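Local coordinates for protein similarities with probable monooxygenase (Photorhabdus luminescens, PDB 4HB9) that binds flavin-adenine dinucleotide and probably works as a flavin-dependent monooxygenase of the aromatic-ring-hydroxylase type, at residues Thr28-Asn33 with Ser151-Asp156; Gly12-Ala17 with Lys120-Thr125; Lys170-Phe175 with Lys309-Thr314; Leu55-Pro60 with Asp337-Thr342. All blocks are in the same frame, centred on the assembly; numbering follows the deposited sequence. Where two conformers were deposited one is given.

Contact 1 of 4, residues Thr28-Asn33 with Ser151-Asp156; sequences TIYERN and SHENVD. With FAD (flavin-adenine dinucleotide), chain B.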
# COMPACT_ATOMS: atom_id res chain seq x y z
N THR A 28 10.34 -0.41 -19.62
CA THR A 28 8.95 -0.37 -20.01
C THR A 28 8.10 -0.95 -18.88
O THR A 28 8.49 -1.92 -18.21
CB THR A 28 8.73 -1.20 -21.30
OG1 THR A 28 9.60 -0.74 -22.34
CG2 THR A 28 7.31 -1.10 -21.76
N ILE A 29 6.93 -0.34 -18.67
CA ILE A 29 5.96 -0.85 -17.73
C ILE A 29 4.74 -1.33 -18.47
O ILE A 29 4.22 -0.62 -19.32
CB ILE A 29 5.47 0.23 -16.72
CG1 ILE A 29 6.62 0.76 -15.87
CG2 ILE A 29 4.37 -0.35 -15.84
CD1 ILE A 29 6.24 1.99 -15.07
N TYR A 30 4.25 -2.50 -18.10
CA TYR A 30 3.01 -3.05 -18.65
C TYR A 30 1.96 -3.08 -17.54
O TYR A 30 2.15 -3.72 -16.52
CB TYR A 30 3.24 -4.44 -19.25
CG TYR A 30 4.42 -4.46 -20.20
CD1 TYR A 30 4.27 -4.12 -21.55
CD2 TYR A 30 5.69 -4.75 -19.73
CE1 TYR A 30 5.37 -4.10 -22.41
CE2 TYR A 30 6.78 -4.73 -20.58
CZ TYR A 30 6.61 -4.42 -21.91
OH TYR A 30 7.72 -4.42 -22.72
N GLU A 31 0.88 -2.36 -17.77
CA GLU A 31 -0.18 -2.15 -16.77
C GLU A 31 -1.51 -2.64 -17.29
O GLU A 31 -1.89 -2.33 -18.42
CB GLU A 31 -0.27 -0.66 -16.40
CG GLU A 31 -1.52 -0.27 -15.62
CD GLU A 31 -1.67 -1.02 -14.30
OE1 GLU A 31 -0.67 -1.10 -13.56
OE2 GLU A 31 -2.78 -1.51 -14.00
N ARG A 32 -2.23 -3.41 -16.46
CA ARG A 32 -3.50 -4.00 -16.89
C ARG A 32 -4.61 -2.97 -17.08
O ARG A 32 -5.44 -3.14 -17.94
CB ARG A 32 -3.97 -5.09 -15.93
CG ARG A 32 -4.35 -4.58 -14.55
CD ARG A 32 -4.89 -5.68 -13.66
NE ARG A 32 -5.08 -5.15 -12.31
CZ ARG A 32 -5.49 -5.86 -11.28
NH1 ARG A 32 -5.79 -7.15 -11.43
NH2 ARG A 32 -5.62 -5.28 -10.10
N ASN A 33 -4.63 -1.91 -16.28
CA ASN A 33 -5.68 -0.91 -16.40
C ASN A 33 -5.48 0.03 -17.57
O ASN A 33 -4.38 0.12 -18.17
CB ASN A 33 -5.80 -0.12 -15.10
CG ASN A 33 -6.20 -0.99 -13.91
OD1 ASN A 33 -5.73 -0.78 -12.79
ND2 ASN A 33 -7.05 -1.98 -14.15
N SER A 151 -0.84 -10.45 -27.20
CA SER A 151 0.43 -9.85 -27.57
C SER A 151 1.57 -10.39 -26.72
O SER A 151 1.34 -11.09 -25.72
CB SER A 151 0.36 -8.31 -27.49
OG SER A 151 0.09 -7.86 -26.17
N HIS A 152 2.80 -10.07 -27.14
CA HIS A 152 4.01 -10.43 -26.40
C HIS A 152 5.10 -9.40 -26.60
O HIS A 152 5.10 -8.62 -27.58
CB HIS A 152 4.54 -11.80 -26.82
CG HIS A 152 5.05 -11.82 -28.23
ND1 HIS A 152 6.39 -11.65 -28.53
CD2 HIS A 152 4.40 -11.92 -29.41
CE1 HIS A 152 6.54 -11.67 -29.84
NE2 HIS A 152 5.35 -11.84 -30.40
N GLU A 153 6.03 -9.37 -25.65
CA GLU A 153 7.21 -8.53 -25.75
C GLU A 153 8.40 -9.30 -25.18
O GLU A 153 8.23 -10.14 -24.29
CB GLU A 153 7.04 -7.25 -24.93
CG GLU A 153 5.89 -6.36 -25.34
CD GLU A 153 6.14 -5.60 -26.64
OE1 GLU A 153 5.17 -5.06 -27.21
OE2 GLU A 153 7.31 -5.55 -27.09
N ASN A 154 9.59 -8.95 -25.63
CA ASN A 154 10.80 -9.56 -25.13
C ASN A 154 11.59 -8.53 -24.32
O ASN A 154 11.74 -7.38 -24.74
CB ASN A 154 11.66 -10.08 -26.28
CG ASN A 154 10.95 -11.12 -27.14
OD1 ASN A 154 10.12 -11.90 -26.65
ND2 ASN A 154 11.29 -11.15 -28.42
N VAL A 155 12.07 -8.93 -23.15
CA VAL A 155 12.87 -8.08 -22.29
C VAL A 155 14.06 -8.87 -21.74
O VAL A 155 14.15 -10.08 -21.93
CB VAL A 155 12.04 -7.49 -21.11
CG1 VAL A 155 10.87 -6.67 -21.63
CG2 VAL A 155 11.55 -8.58 -20.16
N ASP A 156 15.00 -8.18 -21.10
CA ASP A 156 16.18 -8.83 -20.53
C ASP A 156 16.05 -9.10 -19.03
O ASP A 156 16.71 -9.98 -18.49
CB ASP A 156 17.41 -7.96 -20.82
CG ASP A 156 17.57 -7.71 -22.31
OD1 ASP A 156 17.62 -8.69 -23.07
OD2 ASP A 156 17.58 -6.55 -22.74
PA FAD B . 0.06 -1.62 -6.34
O1A FAD B . 0.34 -0.18 -5.99
O2A FAD B . -1.17 -2.37 -5.97
O5B FAD B . 0.29 -1.79 -7.92
C5B FAD B . 0.08 -3.02 -8.58
C4B FAD B . -0.16 -2.65 -10.03
O4B FAD B . -0.08 -3.85 -10.83
C3B FAD B . -1.54 -2.01 -10.28
O3B FAD B . -1.44 -0.86 -11.12
C2B FAD B . -2.29 -3.14 -10.96
O2B FAD B . -3.33 -2.73 -11.83
C1B FAD B . -1.17 -3.83 -11.73
N9A FAD B . -1.41 -5.23 -12.11
C8A FAD B . -1.90 -6.23 -11.33
N7A FAD B . -1.92 -7.41 -12.01
C5A FAD B . -1.44 -7.14 -13.25
C6A FAD B . -1.22 -7.95 -14.46
N6A FAD B . -1.56 -9.26 -14.41
N1A FAD B . -0.73 -7.34 -15.56
C2A FAD B . -0.39 -6.03 -15.55
N3A FAD B . -0.57 -5.22 -14.48
C4A FAD B . -1.08 -5.73 -13.31
N1 FAD B . 0.90 1.95 2.55
C2 FAD B . 1.69 2.79 3.26
O2 FAD B . 2.97 2.68 3.23
N3 FAD B . 1.14 3.77 4.00
C4 FAD B . -0.17 3.97 4.16
O4 FAD B . -0.59 4.91 4.88
C4X FAD B . -1.09 3.07 3.46
N5 FAD B . -2.45 3.21 3.54
C5X FAD B . -3.25 2.35 2.88
C6 FAD B . -4.64 2.46 2.98
C7 FAD B . -5.49 1.58 2.30
C7M FAD B . -6.99 1.70 2.40
C8 FAD B . -4.91 0.51 1.46
C8M FAD B . -5.81 -0.44 0.70
C9 FAD B . -3.53 0.40 1.36
C9A FAD B . -2.67 1.26 2.03
N10 FAD B . -1.26 1.14 1.93
C10 FAD B . -0.45 2.02 2.63
C1' FAD B . -0.62 0.06 1.15
C2' FAD B . -0.23 0.49 -0.27
O2' FAD B . -1.32 1.12 -0.93
C3' FAD B . 0.20 -0.74 -1.06
O3' FAD B . 1.03 -1.54 -0.23
C4' FAD B . 0.98 -0.33 -2.30
O4' FAD B . 0.05 0.08 -3.28
C5' FAD B . 1.82 -1.46 -2.86
O5' FAD B . 2.49 -0.96 -3.99
P FAD B . 2.70 -1.97 -5.23
O1P FAD B . 3.34 -1.11 -6.30
O2P FAD B . 3.38 -3.21 -4.74
O3P FAD B . 1.26 -2.48 -5.73
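The ribose hydroxyl O2B of FAD is gripped just beyond Y30, the residue that meets E153 and V155 across this contact. It gives a short bond to E31, O2B to OE2 2.5 Å. It also accepts from R32, NE to O2B 3.0 Å, a bond bent to 145° at the hydrogen. The next hydroxyl, O3B, has its own bond to E31 OE1 at 2.6 Å. A bend at chi2 (59°) turns the E31 carboxylate to the ribose, where each oxygen takes one hydroxyl. The carboxylate is fixed further by the backbone N of N33, which meets OE2 on the anti side at 3.0 Å, and by the N of A9, which bonds to OE1. These donors should favour the ionised acid. FAD C8A lies 3.5 Å above one face of the R32 guanidinium, toward the rim of that group.

Between the segments there is van der Waals packing round the Y30 hydroxyl end. E153 brings its CG obliquely to the Y30 ring, 3.7 Å from CE1, the ring and carboxylate planes 19° apart. V155 CG1 approaches Y30 OH at 4.0 Å, and the ring of F147 also meets Y30. The three-stranded antiparallel sheet with strand 152-155 thus packs beside strand 26-30 of the parallel sheet. An acidic residue near the C-terminal end of the second strand, holding both ribose hydroxyls, is the hallmark of a Rossmann-type FAD site.

Contact 2 of 4, residues Gly12-Ala17 with Lys120-Thr125; sequences GGTCLA and KGLANT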
# COMPACT_ATOMS: atom_id res chain seq x y z
N GLY A 12 5.21 0.95 -6.57
CA GLY A 12 6.56 0.43 -6.75
C GLY A 12 7.08 0.50 -8.17
O GLY A 12 8.20 0.94 -8.40
N GLY A 13 6.26 0.08 -9.12
CA GLY A 13 6.68 -0.02 -10.52
C GLY A 13 7.00 1.32 -11.15
O GLY A 13 7.98 1.46 -11.88
N THR A 14 6.18 2.32 -10.85
CA THR A 14 6.43 3.66 -11.35
C THR A 14 7.68 4.25 -10.72
O THR A 14 8.51 4.83 -11.42
CB THR A 14 5.21 4.58 -11.16
OG1 THR A 14 4.84 4.64 -9.79
CG2 THR A 14 4.04 4.12 -11.98
N CYS A 15 7.83 4.09 -9.41
CA CYS A 15 9.02 4.60 -8.75
C CYS A 15 10.26 3.96 -9.37
O CYS A 15 11.23 4.65 -9.68
CB CYS A 15 9.02 4.38 -7.23
SG CYS A 15 10.30 5.29 -6.35
N LEU A 16 10.21 2.64 -9.54
CA LEU A 16 11.31 1.91 -10.17
C LEU A 16 11.64 2.46 -11.55
O LEU A 16 12.80 2.64 -11.87
CB LEU A 16 11.01 0.41 -10.27
CG LEU A 16 12.10 -0.47 -10.91
CD1 LEU A 16 13.41 -0.41 -10.15
CD2 LEU A 16 11.62 -1.92 -11.02
N ALA A 17 10.64 2.68 -12.38
CA ALA A 17 10.89 3.13 -13.74
C ALA A 17 11.56 4.50 -13.75
O ALA A 17 12.50 4.72 -14.50
CB ALA A 17 9.63 3.10 -14.59
N LYS A 120 3.49 11.06 -13.88
CA LYS A 120 3.97 12.18 -14.65
C LYS A 120 5.38 11.86 -15.18
O LYS A 120 6.24 11.47 -14.42
CB LYS A 120 4.01 13.44 -13.79
CG LYS A 120 4.62 14.65 -14.45
CD LYS A 120 3.61 15.39 -15.31
CE LYS A 120 4.16 16.74 -15.79
NZ LYS A 120 4.70 17.54 -14.65
N GLY A 121 5.61 12.05 -16.48
CA GLY A 121 6.92 11.78 -17.05
C GLY A 121 7.03 10.37 -17.59
O GLY A 121 8.02 10.07 -18.25
N LEU A 122 6.06 9.51 -17.30
CA LEU A 122 6.06 8.11 -17.77
C LEU A 122 5.03 7.83 -18.87
O LEU A 122 4.74 6.66 -19.15
CB LEU A 122 5.83 7.15 -16.59
CG LEU A 122 6.82 7.15 -15.44
CD1 LEU A 122 6.38 6.16 -14.36
CD2 LEU A 122 8.25 6.87 -15.88
N ALA A 123 4.50 8.87 -19.53
CA ALA A 123 3.41 8.66 -20.49
C ALA A 123 3.81 7.73 -21.62
O ALA A 123 3.00 6.98 -22.14
CB ALA A 123 2.93 9.98 -21.06
N ASN A 124 5.08 7.78 -22.01
CA ASN A 124 5.56 6.95 -23.10
C ASN A 124 6.43 5.76 -22.58
O ASN A 124 7.11 5.07 -23.35
CB ASN A 124 6.22 7.90 -24.12
CG ASN A 124 5.27 9.07 -24.51
OD1 ASN A 124 4.11 8.85 -24.90
ND2 ASN A 124 5.74 10.32 -24.32
N THR A 125 6.36 5.51 -21.27
CA THR A 125 6.97 4.33 -20.64
C THR A 125 5.92 3.28 -20.29
O THR A 125 6.18 2.07 -20.37
CB THR A 125 7.69 4.72 -19.33
OG1 THR A 125 8.74 5.64 -19.63
CG2 THR A 125 8.29 3.52 -18.59
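T14 and A17, one helical turn apart, are the residues through which helix segment 12-17 meets L122 and T125 of the loop. Starting at G12, the backbone N is bonded to phosphate oxygen O1P of FAD. G13 follows as the last glycine of what reads as a GxGxxG pattern (G8, G10, G13). T14 then touches the loop with its carbon side: CB lies 3.8 Å and CG2 3.9 Å from CD1 of L122, the two side chains crossing at about a right angle. Its hydroxyl sits between the backbone N and the carbonyl carbon (chi1 57°), which lets OG1 turn back to the O of G10. A17 closes the segment, its CB 4.2 Å from CD2 of L122 and 4.2 Å from CG2 of T125. L122 therefore divides its two methyls between T14 and A17. Inside the loop, T125 N bonds to L122 O at 2.9 Å and ties these two residues together.

Around the contact, L118 and N119 of helix 111-119 touch T14, while C15 and L16 lean on helix 330-349. I6 of strand 3-7 lies against L16 and A17, and the loop runs on into edge strand 126-127.

Contact 3 of 4, residues Lys170-Phe175 with Lys309-Thr314; sequences KQYLPF and KSSTVT. With EDO (1,2-ethanediol), chain C; EDO (1,2-ethanediol), chain J.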
# COMPACT_ATOMS: atom_id res chain seq x y z
N LYS A 170 3.32 -15.87 -8.62
CA LYS A 170 2.67 -17.19 -8.64
C LYS A 170 3.39 -18.13 -9.61
O LYS A 170 3.48 -19.32 -9.36
CB LYS A 170 1.18 -17.05 -8.98
CG LYS A 170 0.28 -16.65 -7.81
CD LYS A 170 -1.11 -16.26 -8.33
CE LYS A 170 -2.22 -16.35 -7.30
NZ LYS A 170 -1.83 -15.93 -5.94
N GLN A 171 3.94 -17.58 -10.70
CA GLN A 171 4.68 -18.38 -11.66
C GLN A 171 6.10 -18.62 -11.20
O GLN A 171 6.57 -19.75 -11.26
CB GLN A 171 4.70 -17.76 -13.03
CG GLN A 171 5.45 -18.64 -14.01
CD GLN A 171 5.47 -18.15 -15.43
OE1 GLN A 171 4.57 -17.43 -15.90
NE2 GLN A 171 6.49 -18.59 -16.16
N TYR A 172 6.77 -17.57 -10.71
CA TYR A 172 8.17 -17.65 -10.37
C TYR A 172 8.42 -18.37 -9.05
O TYR A 172 9.35 -19.18 -8.97
CB TYR A 172 8.78 -16.23 -10.33
CG TYR A 172 10.27 -16.18 -10.10
CD1 TYR A 172 11.14 -17.02 -10.79
CD2 TYR A 172 10.82 -15.27 -9.21
CE1 TYR A 172 12.51 -16.95 -10.59
CE2 TYR A 172 12.19 -15.19 -9.00
CZ TYR A 172 13.03 -16.04 -9.69
OH TYR A 172 14.38 -15.95 -9.48
N LEU A 173 7.61 -18.09 -8.03
CA LEU A 173 7.80 -18.63 -6.69
C LEU A 173 6.47 -19.24 -6.22
O LEU A 173 5.87 -18.75 -5.28
CB LEU A 173 8.26 -17.53 -5.73
CG LEU A 173 9.58 -16.83 -6.07
CD1 LEU A 173 9.90 -15.73 -5.06
CD2 LEU A 173 10.73 -17.82 -6.11
N PRO A 174 6.01 -20.30 -6.91
CA PRO A 174 4.69 -20.86 -6.67
C PRO A 174 4.45 -21.39 -5.26
O PRO A 174 3.30 -21.52 -4.87
CB PRO A 174 4.61 -22.03 -7.67
CG PRO A 174 6.01 -22.37 -7.97
CD PRO A 174 6.76 -21.08 -7.90
N PHE A 175 5.52 -21.69 -4.53
CA PHE A 175 5.35 -22.31 -3.21
C PHE A 175 5.16 -21.31 -2.06
O PHE A 175 4.83 -21.72 -0.95
CB PHE A 175 6.50 -23.28 -2.94
CG PHE A 175 6.52 -24.44 -3.90
CD1 PHE A 175 5.46 -25.34 -3.94
CD2 PHE A 175 7.59 -24.62 -4.78
CE1 PHE A 175 5.46 -26.40 -4.83
CE2 PHE A 175 7.60 -25.68 -5.67
CZ PHE A 175 6.54 -26.57 -5.69
N LYS A 309 16.89 -19.14 -5.56
CA LYS A 309 17.96 -18.96 -6.55
C LYS A 309 17.62 -17.77 -7.45
O LYS A 309 16.54 -17.71 -8.02
CB LYS A 309 18.12 -20.22 -7.43
CG LYS A 309 19.27 -20.13 -8.42
CD LYS A 309 19.33 -21.38 -9.31
CE LYS A 309 20.30 -21.22 -10.47
NZ LYS A 309 21.71 -21.19 -10.01
N SER A 310 18.55 -16.85 -7.61
CA SER A 310 18.28 -15.62 -8.34
C SER A 310 18.33 -15.85 -9.83
O SER A 310 19.02 -16.76 -10.32
CB SER A 310 19.27 -14.53 -7.95
OG SER A 310 19.14 -14.21 -6.59
N SER A 311 17.56 -15.05 -10.56
CA SER A 311 17.59 -15.09 -12.00
C SER A 311 17.29 -13.69 -12.52
O SER A 311 17.28 -12.73 -11.75
CB SER A 311 16.58 -16.10 -12.52
OG SER A 311 15.25 -15.67 -12.33
N THR A 312 17.00 -13.59 -13.80
CA THR A 312 16.61 -12.33 -14.41
C THR A 312 15.13 -11.99 -14.22
O THR A 312 14.67 -10.98 -14.73
CB THR A 312 16.97 -12.35 -15.90
OG1 THR A 312 16.30 -13.43 -16.54
CG2 THR A 312 18.49 -12.49 -16.08
N VAL A 313 14.39 -12.81 -13.49
CA VAL A 313 13.02 -12.47 -13.04
C VAL A 313 13.14 -12.15 -11.56
O VAL A 313 13.78 -12.93 -10.78
CB VAL A 313 12.03 -13.65 -13.19
CG1 VAL A 313 10.65 -13.30 -12.65
CG2 VAL A 313 11.92 -14.11 -14.64
N THR A 314 12.55 -11.03 -11.15
CA THR A 314 12.47 -10.72 -9.73
C THR A 314 11.14 -10.02 -9.39
O THR A 314 10.28 -9.88 -10.24
CB THR A 314 13.71 -9.94 -9.25
OG1 THR A 314 13.76 -9.93 -7.83
CG2 THR A 314 13.76 -8.53 -9.73
C1 EDO C . 9.61 -20.88 -4.07
O1 EDO C . 8.42 -21.32 -4.72
C2 EDO C . 9.38 -20.73 -2.56
O2 EDO C . 10.32 -19.81 -1.98
C1 EDO J . 14.23 -19.80 -8.20
O1 EDO J . 14.73 -19.31 -9.44
C2 EDO J . 12.73 -19.60 -8.14
O2 EDO J . 12.06 -20.29 -9.20
O HOH W 1 15.48 -13.78 -9.08
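Hydrogen bonding centres on the hydroxyl of Y172, which accepts from S311, OG to OH 3.0 Å. The same OG accepts from the backbone N of V313 at 3.2 Å, nearly straight at 167°; this is an ST turn, and it leads the chain into the strand. A water bridges the segments, accepting from S311 N at 2.9 Å; it is also near Y172 OH and V313 O, at distances so short that the details are doubtful. An ethanediol, probably from the crystallisation liquor, forms a second bridge, donating through O1 to K309 O at 2.8 Å and through O2 to Y172 O at 2.9 Å.

In the fold, Y172 ends helix 167-172, and V313 begins strand 313-315, the edge strand of the parallel Rossmann-like sheet beside strand 157-160. With CG trans to its own N (chi1 -175°), Y172 reaches from the helix end across to this strand.

Apolar contact comes from V313, whose CG1 makes a CH-pi interaction 4.1 Å from the ring centroid of Y172, 19° off the normal. The opposite ring face meets CD2 of L173, offset toward the rim. Y135 of strand 132-137 touches both Y172 and V313.

Contact 4 of 4, residues Leu55-Pro60 with Asp337-Thr342; sequences LQECLP and DALLLT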
# COMPACT_ATOMS: atom_id res chain seq x y z
N LEU A 55 11.39 8.36 -3.00
CA LEU A 55 10.81 9.34 -3.91
C LEU A 55 11.80 10.42 -4.28
O LEU A 55 11.88 10.84 -5.43
CB LEU A 55 9.54 9.93 -3.30
CG LEU A 55 8.39 8.93 -3.18
CD1 LEU A 55 7.33 9.47 -2.22
CD2 LEU A 55 7.72 8.61 -4.51
N GLN A 56 12.54 10.93 -3.30
CA GLN A 56 13.42 12.06 -3.56
C GLN A 56 14.59 11.62 -4.45
O GLN A 56 15.03 12.39 -5.31
CB GLN A 56 13.93 12.68 -2.26
CG GLN A 56 14.65 14.01 -2.44
CD GLN A 56 14.93 14.69 -1.11
OE1 GLN A 56 14.80 14.08 -0.05
NE2 GLN A 56 15.28 15.97 -1.18
N GLU A 57 15.07 10.40 -4.24
CA GLU A 57 16.21 9.86 -5.01
C GLU A 57 15.83 9.31 -6.40
O GLU A 57 16.67 9.22 -7.29
CB GLU A 57 16.98 8.82 -4.15
CG GLU A 57 17.56 9.45 -2.87
CD GLU A 57 18.65 8.65 -2.17
OE1 GLU A 57 18.97 7.51 -2.57
OE2 GLU A 57 19.20 9.19 -1.18
N CYS A 58 14.57 8.94 -6.61
CA CYS A 58 14.18 8.39 -7.91
C CYS A 58 13.47 9.35 -8.84
O CYS A 58 13.61 9.26 -10.06
CB CYS A 58 13.27 7.17 -7.73
SG CYS A 58 14.14 5.76 -7.04
N LEU A 59 12.64 10.22 -8.26
CA LEU A 59 11.76 11.08 -9.04
C LEU A 59 12.54 12.24 -9.68
O LEU A 59 13.44 12.80 -9.03
CB LEU A 59 10.66 11.67 -8.16
CG LEU A 59 9.46 10.83 -7.70
CD1 LEU A 59 8.54 11.70 -6.83
CD2 LEU A 59 8.66 10.26 -8.83
N PRO A 60 12.18 12.62 -10.91
CA PRO A 60 12.68 13.90 -11.44
C PRO A 60 12.31 15.03 -10.50
O PRO A 60 11.31 14.93 -9.78
CB PRO A 60 11.95 14.08 -12.76
CG PRO A 60 11.47 12.72 -13.13
CD PRO A 60 11.22 12.00 -11.84
N ASP A 337 11.86 -0.85 -1.92
CA ASP A 337 12.29 -1.86 -2.90
C ASP A 337 12.73 -1.20 -4.22
O ASP A 337 13.76 -1.57 -4.80
CB ASP A 337 11.18 -2.82 -3.27
CG ASP A 337 10.75 -3.76 -2.13
OD1 ASP A 337 11.41 -3.87 -1.07
OD2 ASP A 337 9.70 -4.40 -2.33
N ALA A 338 11.96 -0.24 -4.69
CA ALA A 338 12.22 0.42 -5.99
C ALA A 338 13.55 1.16 -5.99
O ALA A 338 14.34 1.07 -6.94
CB ALA A 338 11.07 1.34 -6.36
N LEU A 339 13.83 1.86 -4.89
CA LEU A 339 15.11 2.54 -4.75
C LEU A 339 16.26 1.52 -4.71
O LEU A 339 17.28 1.67 -5.37
CB LEU A 339 15.11 3.37 -3.46
CG LEU A 339 16.44 4.07 -3.18
CD1 LEU A 339 16.81 5.00 -4.30
CD2 LEU A 339 16.39 4.84 -1.88
N LEU A 340 16.08 0.49 -3.90
CA LEU A 340 17.11 -0.54 -3.80
C LEU A 340 17.39 -1.25 -5.13
O LEU A 340 18.55 -1.39 -5.52
CB LEU A 340 16.71 -1.55 -2.73
CG LEU A 340 17.77 -2.61 -2.45
CD1 LEU A 340 19.08 -1.95 -2.03
CD2 LEU A 340 17.20 -3.54 -1.40
N LEU A 341 16.35 -1.69 -5.81
CA LEU A 341 16.51 -2.36 -7.09
C LEU A 341 17.09 -1.44 -8.17
O LEU A 341 17.91 -1.86 -8.97
CB LEU A 341 15.21 -2.98 -7.56
CG LEU A 341 15.27 -3.87 -8.81
CD1 LEU A 341 16.37 -4.94 -8.71
CD2 LEU A 341 13.93 -4.49 -9.05
N THR A 342 16.69 -0.16 -8.16
CA THR A 342 17.34 0.84 -9.02
C THR A 342 18.86 0.84 -8.81
O THR A 342 19.63 0.79 -9.78
CB THR A 342 16.80 2.26 -8.72
OG1 THR A 342 15.42 2.32 -9.06
CG2 THR A 342 17.56 3.30 -9.51
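C58 and L339 form the close part of a helix-helix packing in the FAD-binding fold, where the C-terminal end of helix 49-58 meets the middle of helix 330-349. Both helices also touch helix 11-22, the helix that follows the first strand of the Rossmann-type unit. On the buried side, C58 SG lies 3.9 Å from CD1 of L339 and 4.1 Å from its CA, so the sulfur rests against the helix backbone as well as the methyl. C58 and L339 are also where the two backbones come nearest, CA to CA 6.7 Å. T342, one turn further along, presents OG1 to the same sulfur at 4.2 Å, a looser touch. C15 of helix 11-22 packs on C58, and L16 on T342.

The other side is more open. E57 and L339 are both partly exposed, and their side chains pass at a slant. E57 is modelled in two conformers, so its approach to the leucine methyls is doubtful, including the 3.8 Å from its CB to CD1 of L339 in the conformer given. A chi1 of 177° swings the L339 methyls toward the E57 side.

T342 does not spend its hydroxyl on the sulfur: OG1 donates to A338 O at 2.7 Å, tilted 32° from the carbonyl plane, while T342 N reaches that oxygen from the opposite face.

Overall arrangement
Contacts 1, 2 and 4 interlock along the chain, their segments alternating, whereas contact 3 follows contacts 1 and 2 and is nested within the loop that contact 4 closes. Helix 11-22 and strand 26-30, consecutive in the chain, carry the first segments of contacts 2 and 1, whose centres lie about 13 Å apart; a probable backbone hydrogen bond between I29 and T125 joins them. Contacts 2 and 4 are closer still, about 11 Å between centres, with A338 packed on helix 11-22. Contacts 1 and 3 both reach the five-stranded parallel sheet and meet where D156 touches T312. Distant parts of the sequence thus assemble around one Rossmann-type unit holding the adenosine and phosphates of FAD.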